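Local coordinates for protein dehydrogenase (PDB 3Q2I) that probably oxidises the sugar of UDP-N-acetylglucosaminuronic acid with NAD as cofactor, a step toward 2,3-diacetamido-2,3-dideoxy-d-mannuronic acid, at residues V132-R137 against F302-Y307. Residues are numbered along the deposited sequence; the frame is centred on the assembly and turned at random.
Sequences VKQNRR and FGHPLY. With NAI (1,4-dihydronicotinamide adenine dinucleotide), chain B.
The nicotinamide end of the NAD pocket of this Rossmann-fold dehydrogenase is lined in part where Gln-134, in the loop after strand 129-131, packs on Gly-303 and His-304 at the start of helix 304-315. Gly-303 is the N-cap, with a positive phi of 71° that favours glycine, and Gln-134 CG lies 3.7 Å from its CA. The glutamine chain bends at chi2 (-76°), which carries its amide past the imidazole: Gln-134 CD comes 3.6 Å from His-304 CE1, the two planes 39° apart. Beyond the ring the amide meets the carboxamide of the cofactor in a paired, nearly straight exchange. Gln-134 NE2 donates to NAI O7N at 2.8 Å, and NAI N7N donates to Gln-134 OE1 at 3.0 Å; two bonds in opposite senses fix the rotation of both amides. His-304 NE2 is hydrogen-bonded to Glu-105, which also binds the cofactor, and Asn-135 reaches the UDP-sugar.

Deeper in, Val-132 CA sits over one face of the Tyr-307 ring in a CH-pi contact, 4.1 Å from its centroid, while Val-132 CG2 packs against Tyr-307 CE1. Toward the surface, Arg-137 CB touches Leu-306 CD1 at 3.7 Å, and the Phe-302 ring turns an edge to the Arg-137 carbonyl oxygen. The matched amide bonds are consistent with a nicotinamide site shared between the Rossmann domain's loop and the start of helix 304-315.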
loop_
_atom_site.group_PDB
_atom_site.type_symbol
_atom_site.label_atom_id
_atom_site.label_comp_id
_atom_site.label_asym_id
_atom_site.label_seq_id
_atom_site.Cartn_x
_atom_site.Cartn_y
_atom_site.Cartn_z
ATOM N N VAL A 132 -5.061 -32.497 20.265
ATOM C CA VAL A 132 -6.224 -33.330 20.004
ATOM C C VAL A 132 -6.941 -32.939 18.742
ATOM O O VAL A 132 -7.612 -31.904 18.725
ATOM C CB VAL A 132 -7.196 -33.294 21.198
ATOM C CG1 VAL A 132 -8.400 -34.134 20.860
ATOM C CG2 VAL A 132 -6.515 -33.682 22.494
ATOM N N LYS A 133 -6.799 -33.737 17.703
ATOM C CA LYS A 133 -7.578 -33.627 16.458
ATOM C C LYS A 133 -8.284 -34.975 16.225
ATOM O O LYS A 133 -7.932 -35.777 15.341
ATOM C CB LYS A 133 -6.651 -33.272 15.286
ATOM C CG LYS A 133 -6.121 -31.842 15.316
ATOM C CD LYS A 133 -5.105 -31.560 14.208
ATOM C CE LYS A 133 -4.553 -30.129 14.337
ATOM N NZ LYS A 133 -5.599 -29.236 13.706
ATOM N N GLN A 134 -9.349 -35.171 16.987
ATOM C CA GLN A 134 -9.954 -36.506 17.057
ATOM C C GLN A 134 -10.825 -36.825 15.848
ATOM O O GLN A 134 -11.160 -37.991 15.603
ATOM C CB GLN A 134 -10.638 -36.678 18.417
ATOM C CG GLN A 134 -12.064 -36.160 18.525
ATOM C CD GLN A 134 -12.140 -34.667 18.633
ATOM O OE1 GLN A 134 -11.118 -33.986 18.677
ATOM N NE2 GLN A 134 -13.358 -34.150 18.735
ATOM N N ASN A 135 -11.196 -35.825 15.058
ATOM C CA ASN A 135 -12.055 -36.061 13.882
ATOM C C ASN A 135 -11.388 -36.711 12.674
ATOM O O ASN A 135 -12.052 -37.231 11.780
ATOM C CB ASN A 135 -12.679 -34.717 13.433
ATOM C CG ASN A 135 -14.193 -34.677 13.512
ATOM O OD1 ASN A 135 -14.816 -35.324 14.364
ATOM N ND2 ASN A 135 -14.806 -33.817 12.667
ATOM N N ARG A 136 -10.058 -36.603 12.593
ATOM C CA ARG A 136 -9.290 -37.080 11.455
ATOM C C ARG A 136 -9.519 -38.582 11.251
ATOM O O ARG A 136 -9.489 -39.050 10.131
ATOM C CB ARG A 136 -7.793 -36.861 11.690
ATOM C CG ARG A 136 -7.356 -35.401 11.549
ATOM C CD ARG A 136 -5.856 -35.384 11.381
ATOM N NE ARG A 136 -5.472 -33.972 11.220
ATOM C CZ ARG A 136 -4.205 -33.597 11.092
ATOM N NH1 ARG A 136 -3.233 -34.510 11.112
ATOM N NH2 ARG A 136 -3.883 -32.309 10.971
ATOM N N ARG A 137 -9.760 -39.295 12.346
ATOM C CA ARG A 137 -9.960 -40.748 12.187
ATOM C C ARG A 137 -11.401 -41.140 11.913
ATOM O O ARG A 137 -11.704 -42.326 11.782
ATOM C CB ARG A 137 -9.366 -41.523 13.364
ATOM C CG ARG A 137 -7.845 -41.627 13.311
ATOM C CD ARG A 137 -7.399 -42.800 12.444
ATOM N NE ARG A 137 -5.990 -42.691 12.065
ATOM C CZ ARG A 137 -5.321 -43.583 11.339
ATOM N NH1 ARG A 137 -5.920 -44.674 10.885
ATOM N NH2 ARG A 137 -4.036 -43.381 11.070
ATOM N N PHE A 302 -14.738 -44.114 18.185
ATOM C CA PHE A 302 -14.187 -43.051 17.348
ATOM C C PHE A 302 -14.014 -41.860 18.275
ATOM O O PHE A 302 -14.360 -41.916 19.465
ATOM C CB PHE A 302 -15.164 -42.669 16.230
ATOM C CG PHE A 302 -15.123 -43.585 15.030
ATOM C CD1 PHE A 302 -14.075 -43.508 14.110
ATOM C CD2 PHE A 302 -16.159 -44.494 14.802
ATOM C CE1 PHE A 302 -14.045 -44.329 12.993
ATOM C CE2 PHE A 302 -16.125 -45.340 13.684
ATOM C CZ PHE A 302 -15.077 -45.249 12.773
ATOM N N GLY A 303 -13.501 -40.759 17.737
ATOM C CA GLY A 303 -13.391 -39.600 18.580
ATOM C C GLY A 303 -12.298 -39.820 19.596
ATOM O O GLY A 303 -11.222 -40.341 19.288
ATOM N N HIS A 304 -12.557 -39.332 20.799
ATOM C CA HIS A 304 -11.527 -39.282 21.830
ATOM C C HIS A 304 -10.928 -40.645 22.180
ATOM O O HIS A 304 -9.724 -40.762 22.384
ATOM C CB HIS A 304 -11.975 -38.538 23.068
ATOM C CG HIS A 304 -11.989 -37.045 22.886
ATOM N ND1 HIS A 304 -12.956 -36.398 22.145
ATOM C CD2 HIS A 304 -11.180 -36.084 23.391
ATOM C CE1 HIS A 304 -12.721 -35.092 22.178
ATOM N NE2 HIS A 304 -11.638 -34.879 22.903
ATOM N N PRO A 305 -11.763 -41.688 22.245
ATOM C CA PRO A 305 -11.165 -42.985 22.607
ATOM C C PRO A 305 -10.062 -43.470 21.673
ATOM O O PRO A 305 -9.012 -43.927 22.151
ATOM C CB PRO A 305 -12.397 -43.924 22.653
ATOM C CG PRO A 305 -13.495 -43.009 23.107
ATOM C CD PRO A 305 -13.237 -41.714 22.317
ATOM N N LEU A 306 -10.273 -43.350 20.366
ATOM C CA LEU A 306 -9.283 -43.698 19.363
ATOM C C LEU A 306 -8.065 -42.796 19.485
ATOM O O LEU A 306 -6.937 -43.259 19.376
ATOM C CB LEU A 306 -9.887 -43.520 17.981
ATOM C CG LEU A 306 -9.981 -44.667 16.994
ATOM C CD1 LEU A 306 -10.567 -44.158 15.669
ATOM C CD2 LEU A 306 -8.602 -45.337 16.872
ATOM N N TYR A 307 -8.283 -41.496 19.705
ATOM C CA TYR A 307 -7.172 -40.583 19.876
ATOM C C TYR A 307 -6.281 -41.078 20.994
ATOM O O TYR A 307 -5.043 -41.085 20.911
ATOM C CB TYR A 307 -7.674 -39.157 20.230
ATOM C CG TYR A 307 -6.540 -38.173 20.231
ATOM C CD1 TYR A 307 -5.916 -37.773 21.415
ATOM C CD2 TYR A 307 -6.048 -37.716 19.019
ATOM C CE1 TYR A 307 -4.830 -36.912 21.387
ATOM C CE2 TYR A 307 -4.958 -36.855 18.994
ATOM C CZ TYR A 307 -4.367 -36.462 20.170
ATOM O OH TYR A 307 -3.256 -35.639 20.076
HETATM P PA NAI B . -15.496 -25.457 29.956
HETATM O O1A NAI B . -15.738 -24.032 30.242
HETATM O O2A NAI B . -16.704 -26.491 30.054
HETATM O O5B NAI B . -14.340 -26.081 30.833
HETATM C C5B NAI B . -13.716 -25.088 31.596
HETATM C C4B NAI B . -12.906 -25.770 32.689
HETATM O O4B NAI B . -11.595 -25.215 32.898
HETATM C C3B NAI B . -13.802 -25.268 33.823
HETATM O O3B NAI B . -14.202 -26.355 34.671
HETATM C C2B NAI B . -13.013 -24.118 34.470
HETATM O O2B NAI B . -13.294 -23.910 35.848
HETATM C C1B NAI B . -11.591 -24.686 34.250
HETATM N N9A NAI B . -10.540 -23.711 34.427
HETATM C C8A NAI B . -10.517 -22.427 33.937
HETATM N N7A NAI B . -9.372 -21.887 34.245
HETATM C C5A NAI B . -8.553 -22.806 34.857
HETATM C C6A NAI B . -7.256 -22.794 35.411
HETATM N N6A NAI B . -6.447 -21.678 35.363
HETATM N N1A NAI B . -6.798 -23.913 35.996
HETATM C C2A NAI B . -7.565 -24.982 36.060
HETATM N N3A NAI B . -8.798 -25.071 35.567
HETATM C C4A NAI B . -9.320 -23.972 34.981
HETATM O O3 NAI B . -14.921 -25.561 28.474
HETATM P PN NAI B . -14.859 -26.790 27.537
HETATM O O1N NAI B . -15.988 -26.775 26.546
HETATM O O2N NAI B . -14.613 -28.143 28.248
HETATM O O5D NAI B . -13.676 -26.473 26.465
HETATM C C5D NAI B . -12.437 -26.814 27.041
HETATM C C4D NAI B . -11.331 -26.850 25.990
HETATM O O4D NAI B . -11.661 -27.967 25.147
HETATM C C3D NAI B . -11.327 -25.645 25.007
HETATM O O3D NAI B . -9.966 -25.456 24.615
HETATM C C2D NAI B . -12.110 -26.163 23.795
HETATM O O2D NAI B . -11.666 -25.578 22.573
HETATM C C1D NAI B . -11.770 -27.682 23.764
HETATM N N1N NAI B . -12.792 -28.480 23.125
HETATM C C2N NAI B . -12.447 -29.341 22.192
HETATM C C3N NAI B . -13.392 -30.091 21.480
HETATM C C7N NAI B . -12.987 -31.080 20.456
HETATM O O7N NAI B . -13.674 -31.451 19.523
HETATM N N7N NAI B . -11.747 -31.649 20.517
HETATM C C4N NAI B . -14.751 -29.815 21.736
HETATM C C5N NAI B . -15.056 -28.982 22.798
HETATM C C6N NAI B . -14.072 -28.311 23.478
#